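Local coordinates for WbmS, polysaccharide deacetylase involved in O-antigen biosynthesis (PDB 3HFT), which probably removes acetyl groups from a polysaccharide in O-antigen biosynthesis, at a site that binds a zinc ion, at residues G37-T42 and N203-H208; L151-A156 and C183-E188; Y175-D180 and D194-P199. One frame throughout, in Å; residues are numbered along the deposited sequence.

Contacts 1 and 3 are buried and meet on one parallel sheet, where strands 203-207 and 177-178 are neighbours; contact 2 lies farther out, its centre about 15 Å from the centre of the chain, and touches the second subunit. Contact 1 is strand pairing, held mainly by backbone hydrogen bonds with apolar side chains on both faces. Contacts 2 and 3 instead rely on tryptophans: Trp177 donates its indole N-H to Tyr195, whereas the bond of Trp187 to Asp155 is less surely placed. These two share helix 179-185 and touch directly: Glu188 of contact 2 binds Tyr195 of contact 3, and Trp154 packs on that tyrosine. Contact 1 joins contact 3 through Gly37 with Tyr197 and His208 with Asp179.

Contact 1 (G37-T42 and N203-H208); sequences GRIFLT and NVLDFH. With EDO (1,2-ethanediol), chain F.
Arg38 and Asn203 open a parallel strand pairing of 39-42 with 203-207. Arg38 O takes two hydrogens from Asn203: a bent bond from the backbone N at 3.2 Å, and one from ND2 at 3.1 Å that lies in the plane of the amide but comes in above the carbonyl plane. With OD1 bound by Gln198 N, both ends of this amide are used and its rotation is fixed. Phe40 N reaches Asn203 O at 2.8 Å, Phe40 O receives Leu205 N, and Thr42 O receives Phe207 N. Leu205 O is doubly bound as well, by Thr42 N nearly end-on and by Thr42 OG1 at 2.7 Å from above the carbonyl plane. A chi1 of 70° sets this hydroxyl between the backbone N and the carbonyl carbon; Arg125 NH1 is its second partner. The Thr42 and Val204 side chains cross at about a right angle, CG2 of Thr42 3.6 Å from CG1 of Val204. On the other face, Ile39 CG2 meets Leu205 CD1, and Leu41 CD2 lies 4.0 Å from Phe207 CE1. His208 NE2 binds O2 of an ethanediol at 2.6 Å, while its ND1 is held by Asp179. Adjacent parallel strands close to a zinc ion on Asp46, His92 and His127 are consistent with the deformed (beta/alpha) barrel of polysaccharide deacetylases. Helix 245-256 packs on Leu41, Leu205 and Phe207, while strand 39-44 pairs with 67-71 and strand 203-207 with 177-178 on the outer sides of the pair.

Contact 2 (L151-A156 and C183-E188); sequences LVPWDA and CLYDWE. With EDO (1,2-ethanediol), chain G.
Asp155 and Trp187 meet beside an ethanediol, and the soundest polar bond here runs from the diol O1 to Asp155 OD1, 3.0 Å long. Trp187 NE1 donates to Asp155 OD2 at 3.1 Å through a bent N-H, but OD2 is crowded by the diol in the model, so this bond is less sure. The carboxylate stands almost perpendicular to the indole, 86° between planes. Trp154 comes to a face of Trp187 in an edge-to-face pair: its five-membered ring lies 4.1 Å from the six-membered ring of Trp187, centre to centre, with the planes at 63°. The leading atom is Trp154 NE1, above the middle of the Trp187 ring and 3.2 Å from its CD2. A chi1 of 68° swings the Trp154 ring across to this place although its CB does not point at the partner. Tyr185 CB lies over the opposite face of Trp187, toward its rim. At the edge of the same indole, Pro153 CB touches Trp187 CZ2 at 3.9 Å, and Pro153 CG sits 3.6 Å from Tyr185 OH, whose hydrogen-bond partner is Arg164 O of the second subunit. The contact joins the type I turn Pro153-Ala156 to the end of helix 179-185, where Asp186 completes a Schellman motif. The place of Trp154 NE1 over the aromatic face of Trp187 is consistent with an N-H...pi interaction, while the N-H of Trp187 itself is probably turned toward Asp155, whose OD2 is less surely placed.

Contact 3 (Y175-D180 and D194-P199); sequences YLWEDD and DYWYQP. With EDO (1,2-ethanediol), chain D.
Trp177, Tyr195 and Trp196 form an aromatic cluster between the edge strand 177-178 of the parallel sheet and the loop that returns to strand 203-207. None of these rings lies flat on another across the contact. Trp177 and Tyr195 meet rim to rim with their planes at 53°, and a hydrogen bond joins them: Trp177 NE1 donates to Tyr195 OH at 3.1 Å, the oxygen lying a little out of the indole plane. The same OH is bound to Glu188 O, so it links the strand to the chain beyond helix 179-185. CG anti to the backbone N (chi1 -167°) carries the indole of Trp177 toward Tyr195 and Trp196. The five-membered rings of the two tryptophans meet obliquely, planes at 50°, and Trp177 CD1 and Trp196 CD1 are 4.3 Å apart. Within the type I turn Asp194-Tyr197, Trp196 CD1 rests above one face of Tyr195, toward the rim. Around the cluster, Phe248 stacks on Trp177, while Trp154 packs against Tyr195 and Trp196. Leu176 crosses Trp196 at about a right angle and meets the extended Gln198 from the opposite direction. Leu176 CD1 approaches the indole obliquely and lies 4.2 Å from Trp196 CE3. The amide of Gln198 is held by Leu160 N and Ile158 O, so the leucine touches a group already anchored by polar bonds. Its other methyl, Leu176 CD2, lies 3.6 Å from Trp196 O and 3.8 Å from Gln198 NE2.

Contact 1 (G37-T42 and N203-H208)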
loop_
_atom_site.group_PDB
_atom_site.type_symbol
_atom_site.label_atom_id
_atom_site.label_comp_id
_atom_site.label_asym_id
_atom_site.label_seq_id
_atom_site.Cartn_x
_atom_site.Cartn_y
_atom_site.Cartn_z
ATOM N N GLY A 37 -19.148 7.265 6.041
ATOM C CA GLY A 37 -19.323 8.654 6.476
ATOM C C GLY A 37 -18.755 9.009 7.842
ATOM O O GLY A 37 -18.892 10.143 8.296
ATOM N N ARG A 38 -18.100 8.065 8.500
ATOM C CA ARG A 38 -17.576 8.298 9.825
ATOM C C ARG A 38 -16.144 8.747 9.732
ATOM O O ARG A 38 -15.485 8.560 8.700
ATOM C CB ARG A 38 -17.696 7.033 10.680
ATOM C CG ARG A 38 -19.126 6.536 10.781
ATOM C CD ARG A 38 -19.225 5.355 11.699
ATOM N NE ARG A 38 -19.389 5.754 13.086
ATOM C CZ ARG A 38 -19.290 4.938 14.143
ATOM N NH1 ARG A 38 -19.001 3.628 13.998
ATOM N NH2 ARG A 38 -19.480 5.443 15.369
ATOM N N ILE A 39 -15.684 9.332 10.827
ATOM C CA ILE A 39 -14.345 9.885 10.928
ATOM C C ILE A 39 -13.565 9.084 11.961
ATOM O O ILE A 39 -14.060 8.813 13.071
ATOM C CB ILE A 39 -14.389 11.356 11.330
ATOM C CG1 ILE A 39 -15.193 12.171 10.286
ATOM C CG2 ILE A 39 -12.970 11.873 11.520
ATOM C CD1 ILE A 39 -15.563 13.598 10.723
ATOM N N PHE A 40 -12.378 8.655 11.565
ATOM C CA PHE A 40 -11.470 7.913 12.445
ATOM C C PHE A 40 -10.179 8.709 12.640
ATOM O O PHE A 40 -9.314 8.755 11.753
ATOM C CB PHE A 40 -11.147 6.547 11.839
ATOM C CG PHE A 40 -12.350 5.661 11.653
ATOM C CD1 PHE A 40 -13.224 5.873 10.622
ATOM C CD2 PHE A 40 -12.625 4.643 12.552
ATOM C CE1 PHE A 40 -14.349 5.081 10.460
ATOM C CE2 PHE A 40 -13.734 3.830 12.378
ATOM C CZ PHE A 40 -14.601 4.065 11.335
ATOM N N LEU A 41 -10.072 9.409 13.771
ATOM C CA LEU A 41 -8.864 10.168 14.076
ATOM C C LEU A 41 -7.827 9.185 14.585
ATOM O O LEU A 41 -8.103 8.378 15.512
ATOM C CB LEU A 41 -9.144 11.233 15.139
ATOM C CG LEU A 41 -10.124 12.358 14.785
ATOM C CD1 LEU A 41 -10.411 13.239 16.025
ATOM C CD2 LEU A 41 -9.585 13.184 13.643
ATOM N N THR A 42 -6.657 9.211 13.970
ATOM C CA THR A 42 -5.573 8.327 14.345
ATOM C C THR A 42 -4.317 9.163 14.609
ATOM O O THR A 42 -4.081 10.179 13.953
ATOM C CB THR A 42 -5.313 7.212 13.284
ATOM O OG1 THR A 42 -4.745 7.778 12.100
ATOM C CG2 THR A 42 -6.608 6.423 12.950
ATOM N N ASN A 203 -13.370 7.702 6.434
ATOM C CA ASN A 203 -12.509 8.881 6.577
ATOM C C ASN A 203 -11.503 8.750 7.716
ATOM O O ASN A 203 -11.825 9.043 8.884
ATOM C CB ASN A 203 -13.388 10.105 6.844
ATOM C CG ASN A 203 -14.401 10.348 5.744
ATOM O OD1 ASN A 203 -14.101 11.065 4.767
ATOM N ND2 ASN A 203 -15.632 9.840 5.925
ATOM N N VAL A 204 -10.314 8.246 7.409
ATOM C CA VAL A 204 -9.278 8.052 8.409
ATOM C C VAL A 204 -8.229 9.151 8.204
ATOM O O VAL A 204 -7.751 9.383 7.070
ATOM C CB VAL A 204 -8.649 6.635 8.334
ATOM C CG1 VAL A 204 -7.658 6.431 9.490
ATOM C CG2 VAL A 204 -9.721 5.537 8.313
ATOM N N LEU A 205 -7.913 9.862 9.290
ATOM C CA LEU A 205 -6.904 10.922 9.249
ATOM C C LEU A 205 -5.801 10.550 10.219
ATOM O O LEU A 205 -6.069 9.929 11.261
ATOM C CB LEU A 205 -7.508 12.286 9.615
ATOM C CG LEU A 205 -8.586 12.854 8.688
ATOM C CD1 LEU A 205 -10.002 12.389 9.112
ATOM C CD2 LEU A 205 -8.567 14.365 8.667
ATOM N N ASP A 206 -4.567 10.911 9.877
ATOM C CA ASP A 206 -3.400 10.622 10.691
ATOM C C ASP A 206 -2.700 11.915 11.121
ATOM O O ASP A 206 -2.239 12.699 10.273
ATOM C CB ASP A 206 -2.431 9.770 9.892
ATOM C CG ASP A 206 -1.213 9.308 10.690
ATOM O OD1 ASP A 206 -1.182 9.472 11.932
ATOM O OD2 ASP A 206 -0.314 8.709 10.031
ATOM N N PHE A 207 -2.612 12.114 12.438
ATOM C CA PHE A 207 -1.903 13.267 13.029
ATOM C C PHE A 207 -0.721 12.800 13.880
ATOM O O PHE A 207 -0.765 11.739 14.471
ATOM C CB PHE A 207 -2.820 14.064 13.942
ATOM C CG PHE A 207 -3.935 14.796 13.236
ATOM C CD1 PHE A 207 -5.144 14.181 12.986
ATOM C CD2 PHE A 207 -3.778 16.134 12.872
ATOM C CE1 PHE A 207 -6.185 14.897 12.362
ATOM C CE2 PHE A 207 -4.794 16.835 12.237
ATOM C CZ PHE A 207 -5.994 16.206 11.975
ATOM N N HIS A 208 0.302 13.631 13.959
ATOM C CA HIS A 208 1.440 13.423 14.859
ATOM C C HIS A 208 1.386 14.469 15.972
ATOM O O HIS A 208 1.214 15.653 15.699
ATOM C CB HIS A 208 2.765 13.549 14.111
ATOM C CG HIS A 208 2.904 12.568 12.995
ATOM N ND1 HIS A 208 2.388 12.804 11.733
ATOM C CD2 HIS A 208 3.435 11.327 12.964
ATOM C CE1 HIS A 208 2.624 11.749 10.968
ATOM N NE2 HIS A 208 3.246 10.832 11.693
HETATM C C1 EDO F . 3.967 7.042 8.928
HETATM O O1 EDO F . 5.344 7.067 9.360
HETATM C C2 EDO F . 3.249 8.220 9.587
HETATM O O2 EDO F . 3.597 8.344 11.000
#

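Contact 2 (L151-A156 and C183-E188)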
loop_
_atom_site.group_PDB
_atom_site.type_symbol
_atom_site.label_atom_id
_atom_site.label_comp_id
_atom_site.label_asym_id
_atom_site.label_seq_id
_atom_site.Cartn_x
_atom_site.Cartn_y
_atom_site.Cartn_z
ATOM N N LEU A 151 -2.274 4.506 2.263
ATOM C CA LEU A 151 -2.669 5.884 2.201
ATOM C C LEU A 151 -3.108 6.190 0.784
ATOM O O LEU A 151 -2.316 6.175 -0.130
ATOM C CB LEU A 151 -1.522 6.802 2.620
ATOM C CG LEU A 151 -1.817 8.282 2.948
ATOM C CD1 LEU A 151 -0.546 8.945 3.536
ATOM C CD2 LEU A 151 -2.360 9.137 1.788
ATOM N N VAL A 152 -4.407 6.440 0.595
ATOM C CA VAL A 152 -4.915 6.894 -0.680
ATOM C C VAL A 152 -5.391 8.332 -0.467
ATOM O O VAL A 152 -6.340 8.573 0.260
ATOM C CB VAL A 152 -6.108 6.022 -1.171
ATOM C CG1 VAL A 152 -6.619 6.578 -2.496
ATOM C CG2 VAL A 152 -5.682 4.531 -1.284
ATOM N N PRO A 153 -4.735 9.299 -1.097
ATOM C CA PRO A 153 -5.079 10.698 -0.843
ATOM C C PRO A 153 -6.528 11.061 -1.107
ATOM O O PRO A 153 -7.133 10.602 -2.078
ATOM C CB PRO A 153 -4.161 11.472 -1.800
ATOM C CG PRO A 153 -3.035 10.537 -2.089
ATOM C CD PRO A 153 -3.607 9.149 -2.032
ATOM N N TRP A 154 -7.080 11.885 -0.236
ATOM C CA TRP A 154 -8.449 12.367 -0.365
ATOM C C TRP A 154 -8.767 12.995 -1.712
ATOM O O TRP A 154 -9.944 13.047 -2.108
ATOM C CB TRP A 154 -8.751 13.407 0.745
ATOM C CG TRP A 154 -8.020 14.648 0.586
ATOM C CD1 TRP A 154 -6.799 14.959 1.113
ATOM C CD2 TRP A 154 -8.411 15.772 -0.197
ATOM N NE1 TRP A 154 -6.422 16.214 0.711
ATOM C CE2 TRP A 154 -7.386 16.722 -0.109
ATOM C CE3 TRP A 154 -9.529 16.062 -0.988
ATOM C CZ2 TRP A 154 -7.441 17.928 -0.761
ATOM C CZ3 TRP A 154 -9.586 17.270 -1.607
ATOM C CH2 TRP A 154 -8.548 18.190 -1.501
ATOM N N ASP A 155 -7.743 13.491 -2.406
ATOM C CA ASP A 155 -7.942 14.184 -3.675
ATOM C C ASP A 155 -7.613 13.319 -4.893
ATOM O O ASP A 155 -7.550 13.814 -6.014
ATOM C CB ASP A 155 -7.181 15.512 -3.725
ATOM C CG ASP A 155 -5.677 15.351 -3.616
ATOM O OD1 ASP A 155 -5.215 14.267 -3.256
ATOM O OD2 ASP A 155 -4.954 16.355 -3.868
ATOM N N ALA A 156 -7.427 12.024 -4.684
ATOM C CA ALA A 156 -7.172 11.085 -5.788
ATOM C C ALA A 156 -8.422 10.754 -6.626
ATOM O O ALA A 156 -8.328 10.115 -7.676
ATOM C CB ALA A 156 -6.517 9.766 -5.203
ATOM N N CYS A 183 1.505 18.888 4.257
ATOM C CA CYS A 183 2.598 19.824 3.944
ATOM C C CYS A 183 3.253 19.454 2.607
ATOM O O CYS A 183 3.439 20.294 1.746
ATOM C CB CYS A 183 3.648 19.845 5.052
ATOM S SG CYS A 183 3.006 20.374 6.672
ATOM N N LEU A 184 3.582 18.191 2.409
ATOM C CA LEU A 184 4.270 17.787 1.170
ATOM C C LEU A 184 3.421 18.001 -0.087
ATOM O O LEU A 184 3.947 18.362 -1.129
ATOM C CB LEU A 184 4.689 16.327 1.259
ATOM C CG LEU A 184 5.745 16.028 2.325
ATOM C CD1 LEU A 184 5.700 14.547 2.699
ATOM C CD2 LEU A 184 7.104 16.471 1.858
ATOM N N TYR A 185 2.111 17.780 -0.005
ATOM C CA TYR A 185 1.219 18.010 -1.132
ATOM C C TYR A 185 0.679 19.465 -1.224
ATOM O O TYR A 185 -0.052 19.800 -2.155
ATOM C CB TYR A 185 0.021 17.085 -1.016
ATOM C CG TYR A 185 0.191 15.658 -1.487
ATOM C CD1 TYR A 185 0.540 15.362 -2.810
ATOM C CD2 TYR A 185 -0.156 14.590 -0.644
ATOM C CE1 TYR A 185 0.612 14.027 -3.249
ATOM C CE2 TYR A 185 -0.090 13.265 -1.089
ATOM C CZ TYR A 185 0.277 13.001 -2.396
ATOM O OH TYR A 185 0.320 11.693 -2.829
ATOM N N ASP A 186 1.012 20.306 -0.255
ATOM C CA ASP A 186 0.481 21.667 -0.185
ATOM C C ASP A 186 -1.045 21.710 -0.062
ATOM O O ASP A 186 -1.693 22.549 -0.667
ATOM C CB ASP A 186 0.938 22.490 -1.395
ATOM C CG ASP A 186 1.066 23.951 -1.077
ATOM O OD1 ASP A 186 1.108 24.305 0.133
ATOM O OD2 ASP A 186 1.097 24.748 -2.039
ATOM N N TRP A 187 -1.617 20.786 0.706
ATOM C CA TRP A 187 -3.028 20.841 1.045
ATOM C C TRP A 187 -3.263 21.952 2.064
ATOM O O TRP A 187 -2.360 22.308 2.801
ATOM C CB TRP A 187 -3.472 19.532 1.641
ATOM C CG TRP A 187 -3.409 18.407 0.662
ATOM C CD1 TRP A 187 -3.495 18.497 -0.688
ATOM C CD2 TRP A 187 -3.357 17.024 0.978
ATOM N NE1 TRP A 187 -3.456 17.227 -1.257
ATOM C CE2 TRP A 187 -3.366 16.310 -0.246
ATOM C CE3 TRP A 187 -3.304 16.309 2.168
ATOM C CZ2 TRP A 187 -3.319 14.933 -0.296
ATOM C CZ3 TRP A 187 -3.246 14.931 2.105
ATOM C CH2 TRP A 187 -3.240 14.266 0.888
ATOM N N GLU A 188 -4.481 22.486 2.094
ATOM C CA GLU A 188 -4.825 23.632 2.945
ATOM C C GLU A 188 -5.121 23.254 4.387
ATOM O O GLU A 188 -5.774 22.238 4.652
ATOM C CB GLU A 188 -6.062 24.311 2.391
ATOM C CG GLU A 188 -5.927 24.792 0.950
ATOM C CD GLU A 188 -7.216 25.444 0.391
ATOM O OE1 GLU A 188 -8.203 25.627 1.152
ATOM O OE2 GLU A 188 -7.230 25.758 -0.826
HETATM C C1 EDO G . -2.375 13.720 -4.625
HETATM O O1 EDO G . -3.407 12.985 -5.251
HETATM C C2 EDO G . -2.367 15.100 -5.272
HETATM O O2 EDO G . -2.762 16.083 -4.302
#

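Contact 3 (Y175-D180 and D194-P199)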
loop_
_atom_site.group_PDB
_atom_site.type_symbol
_atom_site.label_atom_id
_atom_site.label_comp_id
_atom_site.label_asym_id
_atom_site.label_seq_id
_atom_site.Cartn_x
_atom_site.Cartn_y
_atom_site.Cartn_z
ATOM N N TYR A 175 -6.351 5.201 4.536
ATOM C CA TYR A 175 -6.521 6.527 5.105
ATOM C C TYR A 175 -6.180 7.588 4.100
ATOM O O TYR A 175 -5.471 7.327 3.121
ATOM C CB TYR A 175 -5.766 6.704 6.415
ATOM C CG TYR A 175 -4.261 6.812 6.412
ATOM C CD1 TYR A 175 -3.451 5.684 6.307
ATOM C CD2 TYR A 175 -3.660 8.015 6.637
ATOM C CE1 TYR A 175 -2.078 5.776 6.384
ATOM C CE2 TYR A 175 -2.280 8.120 6.749
ATOM C CZ TYR A 175 -1.494 6.998 6.622
ATOM O OH TYR A 175 -0.124 7.089 6.775
ATOM N N LEU A 176 -6.808 8.751 4.279
ATOM C CA LEU A 176 -6.860 9.736 3.203
ATOM C C LEU A 176 -6.248 11.129 3.466
ATOM O O LEU A 176 -6.180 11.968 2.567
ATOM C CB LEU A 176 -8.328 9.883 2.745
ATOM C CG LEU A 176 -9.470 10.204 3.736
ATOM C CD1 LEU A 176 -9.215 11.461 4.597
ATOM C CD2 LEU A 176 -10.826 10.288 2.985
ATOM N N TRP A 177 -5.778 11.348 4.683
ATOM C CA TRP A 177 -5.191 12.626 5.079
ATOM C C TRP A 177 -4.191 12.407 6.204
ATOM O O TRP A 177 -4.409 11.560 7.099
ATOM C CB TRP A 177 -6.293 13.602 5.510
ATOM C CG TRP A 177 -5.822 15.055 5.637
ATOM C CD1 TRP A 177 -6.025 16.057 4.731
ATOM C CD2 TRP A 177 -5.198 15.670 6.776
ATOM N NE1 TRP A 177 -5.498 17.240 5.199
ATOM C CE2 TRP A 177 -4.987 17.031 6.451
ATOM C CE3 TRP A 177 -4.719 15.190 7.999
ATOM C CZ2 TRP A 177 -4.353 17.934 7.333
ATOM C CZ3 TRP A 177 -4.101 16.086 8.876
ATOM C CH2 TRP A 177 -3.910 17.433 8.526
ATOM N N GLU A 178 -3.073 13.138 6.138
ATOM C CA GLU A 178 -2.011 13.073 7.150
ATOM C C GLU A 178 -1.360 14.456 7.202
ATOM O O GLU A 178 -1.186 15.132 6.159
ATOM C CB GLU A 178 -1.010 11.962 6.841
ATOM C CG GLU A 178 0.178 11.858 7.795
ATOM C CD GLU A 178 1.092 10.701 7.473
ATOM O OE1 GLU A 178 0.584 9.645 7.007
ATOM O OE2 GLU A 178 2.323 10.847 7.681
ATOM N N ASP A 179 -1.019 14.881 8.404
ATOM C CA ASP A 179 -0.490 16.241 8.607
ATOM C C ASP A 179 0.785 16.534 7.856
ATOM O O ASP A 179 0.857 17.557 7.131
ATOM C CB ASP A 179 -0.435 16.681 10.103
ATOM C CG ASP A 179 0.289 15.698 11.028
ATOM O OD1 ASP A 179 0.990 14.804 10.548
ATOM O OD2 ASP A 179 0.149 15.843 12.269
ATOM N N ASP A 180 1.808 15.708 8.015
ATOM C CA ASP A 180 3.050 15.954 7.291
ATOM C C ASP A 180 2.882 15.767 5.781
ATOM O O ASP A 180 3.466 16.515 4.987
ATOM C CB ASP A 180 4.241 15.170 7.864
ATOM C CG ASP A 180 3.992 13.692 7.992
ATOM O OD1 ASP A 180 2.875 13.210 7.740
ATOM O OD2 ASP A 180 4.927 12.999 8.416
ATOM N N ASP A 194 -14.721 20.725 5.249
ATOM C CA ASP A 194 -13.968 19.499 5.291
ATOM C C ASP A 194 -13.820 18.962 3.878
ATOM O O ASP A 194 -14.545 18.050 3.455
ATOM C CB ASP A 194 -14.695 18.507 6.194
ATOM C CG ASP A 194 -14.693 18.937 7.670
ATOM O OD1 ASP A 194 -13.765 19.668 8.103
ATOM O OD2 ASP A 194 -15.611 18.516 8.410
ATOM N N TYR A 195 -12.850 19.520 3.159
ATOM C CA TYR A 195 -12.637 19.202 1.736
ATOM C C TYR A 195 -12.383 17.723 1.439
ATOM O O TYR A 195 -12.690 17.227 0.356
ATOM C CB TYR A 195 -11.498 20.060 1.177
ATOM C CG TYR A 195 -10.166 19.993 1.910
ATOM C CD1 TYR A 195 -9.308 18.926 1.734
ATOM C CD2 TYR A 195 -9.724 21.054 2.692
ATOM C CE1 TYR A 195 -8.078 18.861 2.386
ATOM C CE2 TYR A 195 -8.499 21.013 3.333
ATOM C CZ TYR A 195 -7.665 19.895 3.165
ATOM O OH TYR A 195 -6.435 19.830 3.794
ATOM N N TRP A 196 -11.831 17.030 2.420
ATOM C CA TRP A 196 -11.442 15.637 2.300
ATOM C C TRP A 196 -12.572 14.649 2.575
ATOM O O TRP A 196 -12.433 13.442 2.285
ATOM C CB TRP A 196 -10.292 15.376 3.312
ATOM C CG TRP A 196 -10.588 15.980 4.632
ATOM C CD1 TRP A 196 -10.205 17.200 5.064
ATOM C CD2 TRP A 196 -11.408 15.423 5.665
ATOM N NE1 TRP A 196 -10.740 17.454 6.311
ATOM C CE2 TRP A 196 -11.457 16.359 6.712
ATOM C CE3 TRP A 196 -12.096 14.220 5.807
ATOM C CZ2 TRP A 196 -12.221 16.158 7.869
ATOM C CZ3 TRP A 196 -12.833 14.013 6.955
ATOM C CH2 TRP A 196 -12.875 14.968 7.980
ATOM N N TYR A 197 -13.687 15.147 3.128
ATOM C CA TYR A 197 -14.756 14.311 3.657
ATOM C C TYR A 197 -15.534 13.542 2.605
ATOM O O TYR A 197 -16.004 14.113 1.624
ATOM C CB TYR A 197 -15.733 15.161 4.507
ATOM C CG TYR A 197 -16.819 14.333 5.160
ATOM C CD1 TYR A 197 -16.516 13.410 6.164
ATOM C CD2 TYR A 197 -18.144 14.450 4.755
ATOM C CE1 TYR A 197 -17.532 12.624 6.769
ATOM C CE2 TYR A 197 -19.161 13.679 5.348
ATOM C CZ TYR A 197 -18.843 12.767 6.344
ATOM O OH TYR A 197 -19.856 12.014 6.898
ATOM N N GLN A 198 -15.699 12.249 2.852
ATOM C CA GLN A 198 -16.493 11.370 2.041
ATOM C C GLN A 198 -17.731 10.905 2.844
ATOM O O GLN A 198 -17.620 10.068 3.766
ATOM C CB GLN A 198 -15.661 10.148 1.632
ATOM C CG GLN A 198 -14.284 10.503 1.053
ATOM C CD GLN A 198 -13.587 9.333 0.415
ATOM O OE1 GLN A 198 -14.023 8.174 0.548
ATOM N NE2 GLN A 198 -12.498 9.626 -0.314
ATOM N N PRO A 199 -18.910 11.440 2.517
ATOM C CA PRO A 199 -20.095 10.965 3.243
ATOM C C PRO A 199 -20.371 9.526 2.919
ATOM O O PRO A 199 -21.083 8.835 3.663
ATOM C CB PRO A 199 -21.216 11.839 2.698
ATOM C CG PRO A 199 -20.707 12.466 1.500
ATOM C CD PRO A 199 -19.246 12.447 1.502
HETATM C C1 EDO D . 7.411 13.685 10.939
HETATM O O1 EDO D . 6.634 14.521 10.079
HETATM C C2 EDO D . 6.590 13.311 12.177
HETATM O O2 EDO D . 7.072 12.089 12.765
#